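Local coordinates for protein hypothetic aldehyde deformylating oxygenase (Sulfolobus tokodaii, PDB 5V4T) that binds iron in a ferritin-like helical bundle and probably acts as an oxidoreductase with aldehyde deformylating oxygenase activity, at residues A[56-68]-A[134-148]. Numbering follows the deposited sequence.
Sequences EEIEHFDFFNEYF and FNEGIKRIIEDEARH. With FE (Fe (III) ion), chain C.
Residues 56-68 and 134-148 run nearly antiparallel at 162°, their axes 11.0 Å apart, with His60 opposite Ile141 and Phe63 opposite Gly137. Iron joins the two segments: Glu57 OE2 binds it at 2.0 Å, both carboxylate oxygens of Glu145 chelate it, and His148 ND1, water and Glu111 complete the site. On the side of the His148 ring away from the metal, NE2 donates, in the ring plane, to Glu56 OE1 (2.7 Å), which, together with the ND1-iron bond, holds the imidazole's rotation. Arg147 NH2 reaches Glu56 OE2 from above the carboxylate plane in a salt bridge (2.9 Å). With an alanine in place of Glu56, His148 NE2 would probably lose this acceptor, its ring steadied less on the side away from iron, and Arg147 one anionic partner. His60 NE2 gives Asp144 OD2 a nearly straight bond (2.7 Å, 172°), ring and carboxylate almost coplanar, while Ile141 CG1 makes a CH-pi contact over one ring face. Farther on, Phe63 packs its ring against Gly137 CA (CE1 at 3.7 Å), where a side chain would clash. Phe134, CG anti to the backbone N (chi1 -169°), directs CD1 onto the Tyr67 face in an edge-to-face pair. In this ferritin-like bundle, helix 98-128 meets Ile141 through Leu119, while helix 10-23 meets Phe64, Phe68 and Phe134 through Ser20.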
ATOM      1  N   GLU A  56      11.140   4.557  -6.639  1.00 15.39           N
ATOM      2  CA  GLU A  56      10.052   3.707  -7.083  1.00 14.88           C
ATOM      3  C   GLU A  56       8.736   4.141  -6.497  1.00 13.98           C
ATOM      4  O   GLU A  56       7.724   4.147  -7.176  1.00 14.19           O
ATOM      5  CB  GLU A  56      10.309   2.221  -6.825  1.00 13.88           C
ATOM      6  CG  GLU A  56      11.356   1.675  -7.754  1.00 14.61           C
ATOM      7  CD  GLU A  56      11.877   0.330  -7.444  1.00 17.64           C
ATOM      8  OE1 GLU A  56      11.785  -0.139  -6.284  1.00 17.82           O
ATOM      9  OE2 GLU A  56      12.536  -0.223  -8.379  1.00 17.49           O
ATOM     10  N   GLU A  57       8.713   4.572  -5.244  1.00 14.28           N
ATOM     11  CA  GLU A  57       7.474   5.055  -4.667  1.00 15.17           C
ATOM     12  C   GLU A  57       6.975   6.336  -5.388  1.00 15.60           C
ATOM     13  O   GLU A  57       5.778   6.516  -5.588  1.00 15.75           O
ATOM     14  CB  GLU A  57       7.606   5.331  -3.198  1.00 16.06           C
ATOM     15  CG  GLU A  57       8.029   4.163  -2.328  1.00 16.91           C
ATOM     16  CD  GLU A  57       6.991   3.034  -2.242  1.00 21.31           C
ATOM     17  OE1 GLU A  57       5.825   3.356  -2.403  1.00 27.77           O
ATOM     18  OE2 GLU A  57       7.364   1.899  -1.919  1.00 26.23           O
ATOM     19  N   ILE A  58       7.888   7.224  -5.751  1.00 15.24           N
ATOM     20  CA  ILE A  58       7.535   8.366  -6.547  1.00 16.12           C
ATOM     21  C   ILE A  58       7.000   7.951  -7.886  1.00 16.26           C
ATOM     22  O   ILE A  58       6.030   8.500  -8.355  1.00 17.65           O
ATOM     23  CB  ILE A  58       8.715   9.316  -6.760  1.00 16.16           C
ATOM     24  CG1 ILE A  58       9.085   9.832  -5.414  1.00 16.62           C
ATOM     25  CG2 ILE A  58       8.319  10.433  -7.667  1.00 17.08           C
ATOM     26  CD1 ILE A  58      10.410  10.568  -5.366  1.00 20.51           C
ATOM     27  N   GLU A  59       7.656   7.026  -8.539  1.00 17.16           N
ATOM     28  CA  GLU A  59       7.101   6.492  -9.778  1.00 16.83           C
ATOM     29  C   GLU A  59       5.686   5.932  -9.679  1.00 16.52           C
ATOM     30  O   GLU A  59       4.835   6.116 -10.602  1.00 14.21           O
ATOM     31  CB  GLU A  59       8.045   5.406 -10.301  1.00 18.28           C
ATOM     32  CG  GLU A  59       9.341   5.942 -10.807  1.00 19.98           C
ATOM     33  CD  GLU A  59      10.251   4.909 -11.312  1.00 22.93           C
ATOM     34  OE1 GLU A  59      10.317   3.758 -10.775  1.00 24.09           O
ATOM     35  OE2 GLU A  59      10.881   5.208 -12.350  1.00 24.65           O
ATOM     36  N   HIS A  60       5.408   5.246  -8.562  1.00 15.31           N
ATOM     37  CA  HIS A  60       4.042   4.736  -8.326  1.00 14.61           C
ATOM     38  C   HIS A  60       3.041   5.876  -8.217  1.00 15.72           C
ATOM     39  O   HIS A  60       1.982   5.892  -8.907  1.00 15.64           O
ATOM     40  CB  HIS A  60       3.986   3.836  -7.125  1.00 15.21           C
ATOM     41  CG  HIS A  60       4.880   2.653  -7.216  1.00 15.50           C
ATOM     42  ND1 HIS A  60       5.025   1.793  -6.159  1.00 16.25           N
ATOM     43  CD2 HIS A  60       5.681   2.191  -8.199  1.00 15.32           C
ATOM     44  CE1 HIS A  60       5.906   0.860  -6.477  1.00 16.19           C
ATOM     45  NE2 HIS A  60       6.301   1.064  -7.713  1.00 15.67           N
ATOM     46  N   PHE A  61       3.401   6.918  -7.459  1.00 15.63           N
ATOM     47  CA  PHE A  61       2.540   8.109  -7.352  1.00 17.02           C
ATOM     48  C   PHE A  61       2.316   8.698  -8.680  1.00 19.68           C
ATOM     49  O   PHE A  61       1.167   9.050  -9.039  1.00 19.52           O
ATOM     50  CB  PHE A  61       3.225   9.181  -6.522  1.00 20.87           C
ATOM     51  CG  PHE A  61       3.031   9.051  -5.061  1.00 25.41           C
ATOM     52  CD1 PHE A  61       2.509   7.898  -4.449  1.00 29.71           C
ATOM     53  CD2 PHE A  61       3.479  10.097  -4.266  1.00 34.39           C
ATOM     54  CE1 PHE A  61       2.387   7.819  -3.084  1.00 33.52           C
ATOM     55  CE2 PHE A  61       3.355  10.024  -2.895  1.00 41.65           C
ATOM     56  CZ  PHE A  61       2.812   8.882  -2.304  1.00 40.42           C
ATOM     57  N   ASP A  62       3.372   8.804  -9.454  1.00 18.22           N
ATOM     58  CA  ASP A  62       3.256   9.426 -10.783  1.00 21.33           C
ATOM     59  C   ASP A  62       2.359   8.602 -11.711  1.00 20.30           C
ATOM     60  O   ASP A  62       1.641   9.156 -12.511  1.00 20.77           O
ATOM     61  CB  ASP A  62       4.596   9.695 -11.411  1.00 23.33           C
ATOM     62  CG  ASP A  62       5.367  10.805 -10.667  1.00 27.36           C
ATOM     63  OD1 ASP A  62       4.729  11.574  -9.908  1.00 35.19           O
ATOM     64  OD2 ASP A  62       6.602  10.836 -10.759  1.00 32.29           O
ATOM     65  N   PHE A  63       2.427   7.285 -11.648  1.00 16.81           N
ATOM     66  CA  PHE A  63       1.539   6.418 -12.431  1.00 15.76           C
ATOM     67  C   PHE A  63       0.055   6.729 -12.123  1.00 16.04           C
ATOM     68  O   PHE A  63      -0.783   6.869 -13.036  1.00 17.64           O
ATOM     69  CB  PHE A  63       1.903   4.964 -12.187  1.00 16.77           C
ATOM     70  CG  PHE A  63       0.839   4.013 -12.596  1.00 15.98           C
ATOM     71  CD1 PHE A  63       0.647   3.689 -13.938  1.00 16.52           C
ATOM     72  CD2 PHE A  63      -0.022   3.511 -11.648  1.00 16.68           C
ATOM     73  CE1 PHE A  63      -0.399   2.878 -14.326  1.00 16.26           C
ATOM     74  CE2 PHE A  63      -1.052   2.661 -12.009  1.00 17.15           C
ATOM     75  CZ  PHE A  63      -1.247   2.378 -13.373  1.00 17.60           C
ATOM     76  N   PHE A  64      -0.284   6.807 -10.845  1.00 15.24           N
ATOM     77  CA  PHE A  64      -1.689   7.028 -10.490  1.00 16.18           C
ATOM     78  C   PHE A  64      -2.095   8.448 -10.871  1.00 17.36           C
ATOM     79  O   PHE A  64      -3.187   8.646 -11.361  1.00 18.54           O
ATOM     80  CB  PHE A  64      -1.948   6.754  -9.015  1.00 16.19           C
ATOM     81  CG  PHE A  64      -1.932   5.303  -8.676  1.00 15.49           C
ATOM     82  CD1 PHE A  64      -2.984   4.450  -9.083  1.00 17.35           C
ATOM     83  CD2 PHE A  64      -0.818   4.730  -8.033  1.00 15.55           C
ATOM     84  CE1 PHE A  64      -2.964   3.086  -8.749  1.00 16.54           C
ATOM     85  CE2 PHE A  64      -0.831   3.394  -7.733  1.00 15.05           C
ATOM     86  CZ  PHE A  64      -1.864   2.571  -8.118  1.00 15.42           C
ATOM     87  N   ASN A  65      -1.215   9.397 -10.653  1.00 18.51           N
ATOM     88  CA  ASN A  65      -1.587  10.798 -10.954  1.00 19.93           C
ATOM     89  C   ASN A  65      -1.809  10.960 -12.428  1.00 20.83           C
ATOM     90  O   ASN A  65      -2.770  11.576 -12.832  1.00 21.70           O
ATOM     91  CB  ASN A  65      -0.486  11.694 -10.400  1.00 22.98           C
ATOM     92  CG  ASN A  65      -0.718  13.159 -10.680  1.00 28.28           C
ATOM     93  OD1 ASN A  65      -1.704  13.730 -10.264  1.00 32.28           O
ATOM     94  ND2 ASN A  65       0.178  13.748 -11.410  1.00 36.45           N
ATOM     95  N   GLU A  66      -0.965  10.368 -13.249  1.00 20.94           N
ATOM     96  CA  GLU A  66      -1.133  10.438 -14.690  1.00 24.22           C
ATOM     97  C   GLU A  66      -2.338   9.677 -15.185  1.00 22.26           C
ATOM     98  O   GLU A  66      -3.084  10.145 -16.033  1.00 22.29           O
ATOM     99  CB  GLU A  66       0.101   9.902 -15.410  1.00 26.15           C
ATOM    100  CG  GLU A  66       1.330  10.804 -15.238  1.00 35.52           C
ATOM    101  CD  GLU A  66       1.094  12.256 -15.707  1.00 44.37           C
ATOM    102  OE1 GLU A  66       0.321  12.483 -16.696  1.00 45.09           O
ATOM    103  OE2 GLU A  66       1.689  13.176 -15.078  1.00 52.40           O
ATOM    104  N   TYR A  67      -2.563   8.477 -14.648  1.00 19.58           N
ATOM    105  CA  TYR A  67      -3.661   7.696 -15.099  1.00 16.21           C
ATOM    106  C   TYR A  67      -5.008   8.401 -14.848  1.00 17.82           C
ATOM    107  O   TYR A  67      -5.905   8.296 -15.697  1.00 19.77           O
ATOM    108  CB  TYR A  67      -3.693   6.306 -14.419  1.00 15.94           C
ATOM    109  CG  TYR A  67      -4.645   5.352 -15.092  1.00 15.27           C
ATOM    110  CD1 TYR A  67      -4.251   4.593 -16.179  1.00 16.64           C
ATOM    111  CD2 TYR A  67      -5.995   5.281 -14.696  1.00 16.98           C
ATOM    112  CE1 TYR A  67      -5.147   3.731 -16.833  1.00 15.12           C
ATOM    113  CE2 TYR A  67      -6.905   4.435 -15.361  1.00 17.17           C
ATOM    114  CZ  TYR A  67      -6.466   3.664 -16.433  1.00 16.31           C
ATOM    115  OH  TYR A  67      -7.385   2.870 -17.072  1.00 17.39           O
ATOM    116  N   PHE A  68      -5.138   9.008 -13.684  1.00 17.73           N
ATOM    117  CA  PHE A  68      -6.412   9.587 -13.245  1.00 20.63           C
ATOM    118  C   PHE A  68      -6.509  11.107 -13.492  1.00 24.41           C
ATOM    119  O   PHE A  68      -7.420  11.745 -12.955  1.00 21.79           O
ATOM    120  CB  PHE A  68      -6.696   9.239 -11.809  1.00 19.30           C
ATOM    121  CG  PHE A  68      -7.015   7.773 -11.628  1.00 17.85           C
ATOM    122  CD1 PHE A  68      -8.177   7.226 -12.119  1.00 19.93           C
ATOM    123  CD2 PHE A  68      -6.107   6.929 -11.006  1.00 18.43           C
ATOM    124  CE1 PHE A  68      -8.482   5.878 -11.959  1.00 19.80           C
ATOM    125  CE2 PHE A  68      -6.420   5.562 -10.821  1.00 17.10           C
ATOM    126  CZ  PHE A  68      -7.593   5.047 -11.258  1.00 18.27           C
ATOM    127  N   PHE A 134      -3.701   0.215 -17.382  1.00 13.22           N
ATOM    128  CA  PHE A 134      -3.821   0.201 -15.936  1.00 13.39           C
ATOM    129  C   PHE A 134      -3.266  -1.117 -15.399  1.00 14.45           C
ATOM    130  O   PHE A 134      -2.494  -1.143 -14.429  1.00 13.31           O
ATOM    131  CB  PHE A 134      -5.257   0.413 -15.477  1.00 14.00           C
ATOM    132  CG  PHE A 134      -5.379   0.669 -13.999  1.00 13.28           C
ATOM    133  CD1 PHE A 134      -5.075   1.897 -13.440  1.00 14.54           C
ATOM    134  CD2 PHE A 134      -5.730  -0.356 -13.170  1.00 14.94           C
ATOM    135  CE1 PHE A 134      -5.215   2.125 -12.087  1.00 14.25           C
ATOM    136  CE2 PHE A 134      -5.860  -0.150 -11.828  1.00 15.89           C
ATOM    137  CZ  PHE A 134      -5.642   1.101 -11.283  1.00 15.75           C
ATOM    138  N   ASN A 135      -3.702  -2.224 -16.010  1.00 13.57           N
ATOM    139  CA  ASN A 135      -3.280  -3.534 -15.554  1.00 12.94           C
ATOM    140  C   ASN A 135      -1.763  -3.697 -15.608  1.00 13.19           C
ATOM    141  O   ASN A 135      -1.173  -4.197 -14.665  1.00 12.52           O
ATOM    142  CB  ASN A 135      -3.933  -4.621 -16.373  1.00 13.70           C
ATOM    143  CG  ASN A 135      -3.628  -5.967 -15.832  1.00 14.75           C
ATOM    144  OD1 ASN A 135      -2.813  -6.728 -16.438  1.00 16.55           O
ATOM    145  ND2 ASN A 135      -4.284  -6.335 -14.757  1.00 15.62           N
ATOM    146  N   GLU A 136      -1.135  -3.236 -16.681  1.00 12.72           N
ATOM    147  CA  GLU A 136       0.306  -3.358 -16.790  1.00 14.56           C
ATOM    148  C   GLU A 136       0.997  -2.536 -15.736  1.00 13.71           C
ATOM    149  O   GLU A 136       2.021  -2.979 -15.144  1.00 14.47           O
ATOM    150  CB  GLU A 136       0.758  -2.925 -18.177  1.00 15.92           C
ATOM    151  CG  GLU A 136       2.265  -3.021 -18.380  1.00 16.91           C
ATOM    152  CD  GLU A 136       2.856  -4.406 -18.255  1.00 21.15           C
ATOM    153  OE1 GLU A 136       2.178  -5.439 -18.379  1.00 21.16           O
ATOM    154  OE2 GLU A 136       4.072  -4.454 -18.037  1.00 22.45           O
ATOM    155  N   GLY A 137       0.426  -1.382 -15.408  1.00 13.15           N
ATOM    156  CA  GLY A 137       0.982  -0.533 -14.387  1.00 13.11           C
ATOM    157  C   GLY A 137       0.895  -1.228 -13.025  1.00 13.25           C
ATOM    158  O   GLY A 137       1.862  -1.239 -12.239  1.00 13.29           O
ATOM    159  N   ILE A 138      -0.211  -1.854 -12.750  1.00 12.31           N
ATOM    160  CA  ILE A 138      -0.353  -2.567 -11.461  1.00 11.96           C
ATOM    161  C   ILE A 138       0.643  -3.746 -11.424  1.00 12.65           C
ATOM    162  O   ILE A 138       1.245  -3.979 -10.382  1.00 13.27           O
ATOM    163  CB  ILE A 138      -1.833  -3.083 -11.309  1.00 13.76           C
ATOM    164  CG1 ILE A 138      -2.825  -1.899 -11.193  1.00 13.10           C
ATOM    165  CG2 ILE A 138      -1.988  -3.994 -10.112  1.00 12.48           C
ATOM    166  CD1 ILE A 138      -2.566  -0.976 -10.056  1.00 14.70           C
ATOM    167  N   LYS A 139       0.797  -4.496 -12.518  1.00 12.66           N
ATOM    168  CA  LYS A 139       1.770  -5.612 -12.532  1.00 12.45           C
ATOM    169  C   LYS A 139       3.158  -5.093 -12.220  1.00 12.74           C
ATOM    170  O   LYS A 139       3.916  -5.791 -11.506  1.00 12.67           O
ATOM    171  CB  LYS A 139       1.699  -6.348 -13.853  1.00 14.73           C
ATOM    172  CG  LYS A 139       0.454  -7.181 -13.933  1.00 15.53           C
ATOM    173  CD  LYS A 139       0.047  -7.608 -15.310  1.00 21.05           C
ATOM    174  CE  LYS A 139       1.115  -8.253 -16.069  1.00 24.06           C
ATOM    175  NZ  LYS A 139       0.588  -8.713 -17.419  1.00 25.48           N
ATOM    176  N   ARG A 140       3.509  -3.904 -12.733  1.00 11.68           N
ATOM    177  CA  ARG A 140       4.806  -3.316 -12.469  1.00 12.09           C
ATOM    178  C   ARG A 140       4.970  -2.948 -11.005  1.00 13.29           C
ATOM    179  O   ARG A 140       6.021  -3.231 -10.395  1.00 13.14           O
ATOM    180  CB  ARG A 140       5.078  -2.108 -13.365  1.00 12.48           C
ATOM    181  CG  ARG A 140       5.236  -2.474 -14.847  1.00 14.09           C
ATOM    182  CD  ARG A 140       5.251  -1.309 -15.787  1.00 15.33           C
ATOM    183  NE  ARG A 140       5.480  -1.778 -17.135  1.00 16.51           N
ATOM    184  CZ  ARG A 140       5.382  -1.017 -18.232  1.00 17.95           C
ATOM    185  NH1 ARG A 140       4.931   0.220 -18.120  1.00 19.68           N
ATOM    186  NH2 ARG A 140       5.667  -1.535 -19.413  1.00 17.71           N
ATOM    187  N   ILE A 141       3.929  -2.413 -10.405  1.00 12.93           N
ATOM    188  CA  ILE A 141       3.981  -2.082  -9.000  1.00 12.54           C
ATOM    189  C   ILE A 141       4.096  -3.351  -8.165  1.00 13.58           C
ATOM    190  O   ILE A 141       4.869  -3.411  -7.224  1.00 13.53           O
ATOM    191  CB  ILE A 141       2.758  -1.245  -8.595  1.00 13.14           C
ATOM    192  CG1 ILE A 141       2.792   0.100  -9.300  1.00 14.46           C
ATOM    193  CG2 ILE A 141       2.725  -1.067  -7.075  1.00 14.23           C
ATOM    194  CD1 ILE A 141       1.502   0.922  -9.126  1.00 15.45           C
ATOM    195  N   ILE A 142       3.365  -4.381  -8.527  1.00 11.71           N
ATOM    196  CA  ILE A 142       3.470  -5.682  -7.803  1.00 12.03           C
ATOM    197  C   ILE A 142       4.900  -6.157  -7.815  1.00 13.06           C
ATOM    198  O   ILE A 142       5.429  -6.566  -6.751  1.00 14.69           O
ATOM    199  CB  ILE A 142       2.493  -6.737  -8.362  1.00 11.79           C
ATOM    200  CG1 ILE A 142       1.083  -6.344  -8.029  1.00 12.93           C
ATOM    201  CG2 ILE A 142       2.805  -8.120  -7.901  1.00 12.40           C
ATOM    202  CD1 ILE A 142       0.013  -7.099  -8.781  1.00 13.63           C
ATOM    203  N   GLU A 143       5.551  -6.126  -8.980  1.00 12.05           N
ATOM    204  CA  GLU A 143       6.952  -6.540  -9.040  1.00 13.93           C
ATOM    205  C   GLU A 143       7.849  -5.730  -8.140  1.00 14.31           C
ATOM    206  O   GLU A 143       8.702  -6.294  -7.420  1.00 15.41           O
ATOM    207  CB  GLU A 143       7.429  -6.520 -10.472  1.00 17.72           C
ATOM    208  CG  GLU A 143       8.798  -7.089 -10.715  1.00 22.16           C
ATOM    209  CD  GLU A 143       9.119  -7.109 -12.227  1.00 34.13           C
ATOM    210  OE1 GLU A 143       8.556  -6.299 -13.005  1.00 39.27           O
ATOM    211  OE2 GLU A 143       9.945  -7.941 -12.613  1.00 43.67           O
ATOM    212  N   ASP A 144       7.677  -4.402  -8.200  1.00 13.96           N
ATOM    213  CA  ASP A 144       8.446  -3.512  -7.363  1.00 14.98           C
ATOM    214  C   ASP A 144       8.203  -3.836  -5.902  1.00 14.69           C
ATOM    215  O   ASP A 144       9.149  -3.882  -5.111  1.00 15.08           O
ATOM    216  CB  ASP A 144       8.080  -2.065  -7.584  1.00 15.96           C
ATOM    217  CG  ASP A 144       8.598  -1.475  -8.897  1.00 15.76           C
ATOM    218  OD1 ASP A 144       9.301  -2.130  -9.708  1.00 16.80           O
ATOM    219  OD2 ASP A 144       8.184  -0.292  -9.142  1.00 17.50           O
ATOM    220  N   GLU A 145       6.939  -4.042  -5.529  1.00 14.51           N
ATOM    221  CA  GLU A 145       6.596  -4.224  -4.124  1.00 15.41           C
ATOM    222  C   GLU A 145       7.181  -5.479  -3.537  1.00 15.20           C
ATOM    223  O   GLU A 145       7.523  -5.521  -2.329  1.00 15.33           O
ATOM    224  CB  GLU A 145       5.088  -4.131  -3.888  1.00 18.15           C
ATOM    225  CG  GLU A 145       4.543  -2.712  -4.082  1.00 19.81           C
ATOM    226  CD  GLU A 145       5.294  -1.662  -3.280  1.00 24.21           C
ATOM    227  OE1 GLU A 145       5.620  -1.941  -2.104  1.00 24.64           O
ATOM    228  OE2 GLU A 145       5.562  -0.565  -3.835  1.00 26.14           O
ATOM    229  N   ALA A 146       7.328  -6.530  -4.334  1.00 14.96           N
ATOM    230  CA  ALA A 146       8.009  -7.721  -3.879  1.00 16.53           C
ATOM    231  C   ALA A 146       9.432  -7.444  -3.446  1.00 15.90           C
ATOM    232  O   ALA A 146       9.884  -7.928  -2.404  1.00 15.73           O
ATOM    233  CB  ALA A 146       7.968  -8.823  -4.939  1.00 17.70           C
ATOM    234  N   ARG A 147      10.128  -6.592  -4.174  1.00 14.94           N
ATOM    235  CA  ARG A 147      11.469  -6.188  -3.762  1.00 14.87           C
ATOM    236  C   ARG A 147      11.449  -5.266  -2.592  1.00 14.80           C
ATOM    237  O   ARG A 147      12.337  -5.332  -1.720  1.00 14.34           O
ATOM    238  CB  ARG A 147      12.182  -5.531  -4.923  1.00 17.43           C
ATOM    239  CG  ARG A 147      12.605  -6.417  -6.073  1.00 19.41           C
ATOM    240  CD  ARG A 147      13.574  -5.648  -7.016  1.00 20.23           C
ATOM    241  NE  ARG A 147      13.057  -4.361  -7.521  1.00 21.93           N
ATOM    242  CZ  ARG A 147      12.276  -4.187  -8.598  1.00 23.98           C
ATOM    243  NH1 ARG A 147      11.853  -5.201  -9.309  1.00 25.54           N
ATOM    244  NH2 ARG A 147      11.883  -2.981  -8.941  1.00 24.16           N
ATOM    245  N   HIS A 148      10.434  -4.421  -2.486  1.00 13.28           N
ATOM    246  CA  HIS A 148      10.282  -3.544  -1.328  1.00 12.99           C
ATOM    247  C   HIS A 148      10.153  -4.359  -0.036  1.00 13.92           C
ATOM    248  O   HIS A 148      10.779  -4.085   0.971  1.00 15.26           O
ATOM    249  CB  HIS A 148       9.134  -2.574  -1.457  1.00 13.02           C
ATOM    250  CG  HIS A 148       9.322  -1.568  -2.566  1.00 13.19           C
ATOM    251  ND1 HIS A 148       8.439  -0.548  -2.824  1.00 15.60           N
ATOM    252  CD2 HIS A 148      10.288  -1.487  -3.520  1.00 14.34           C
ATOM    253  CE1 HIS A 148       8.876   0.157  -3.848  1.00 14.29           C
ATOM    254  NE2 HIS A 148       9.988  -0.397  -4.301  1.00 13.92           N
TER
HETATM  255 FE    FE C 301       6.489   0.089  -1.963  0.60 12.99          FE
HETATM  256  O   HOH W   1      11.642  -0.325 -10.914  1.00 27.26           O
HETATM  257  O   HOH W   2       3.410   1.998  -4.154  1.00 30.36           O
HETATM  258  O   HOH W   3       4.662   0.920  -1.459  1.00 27.77           O
HETATM  259  O   HOH W   4       8.615   1.374 -11.157  1.00 28.10           O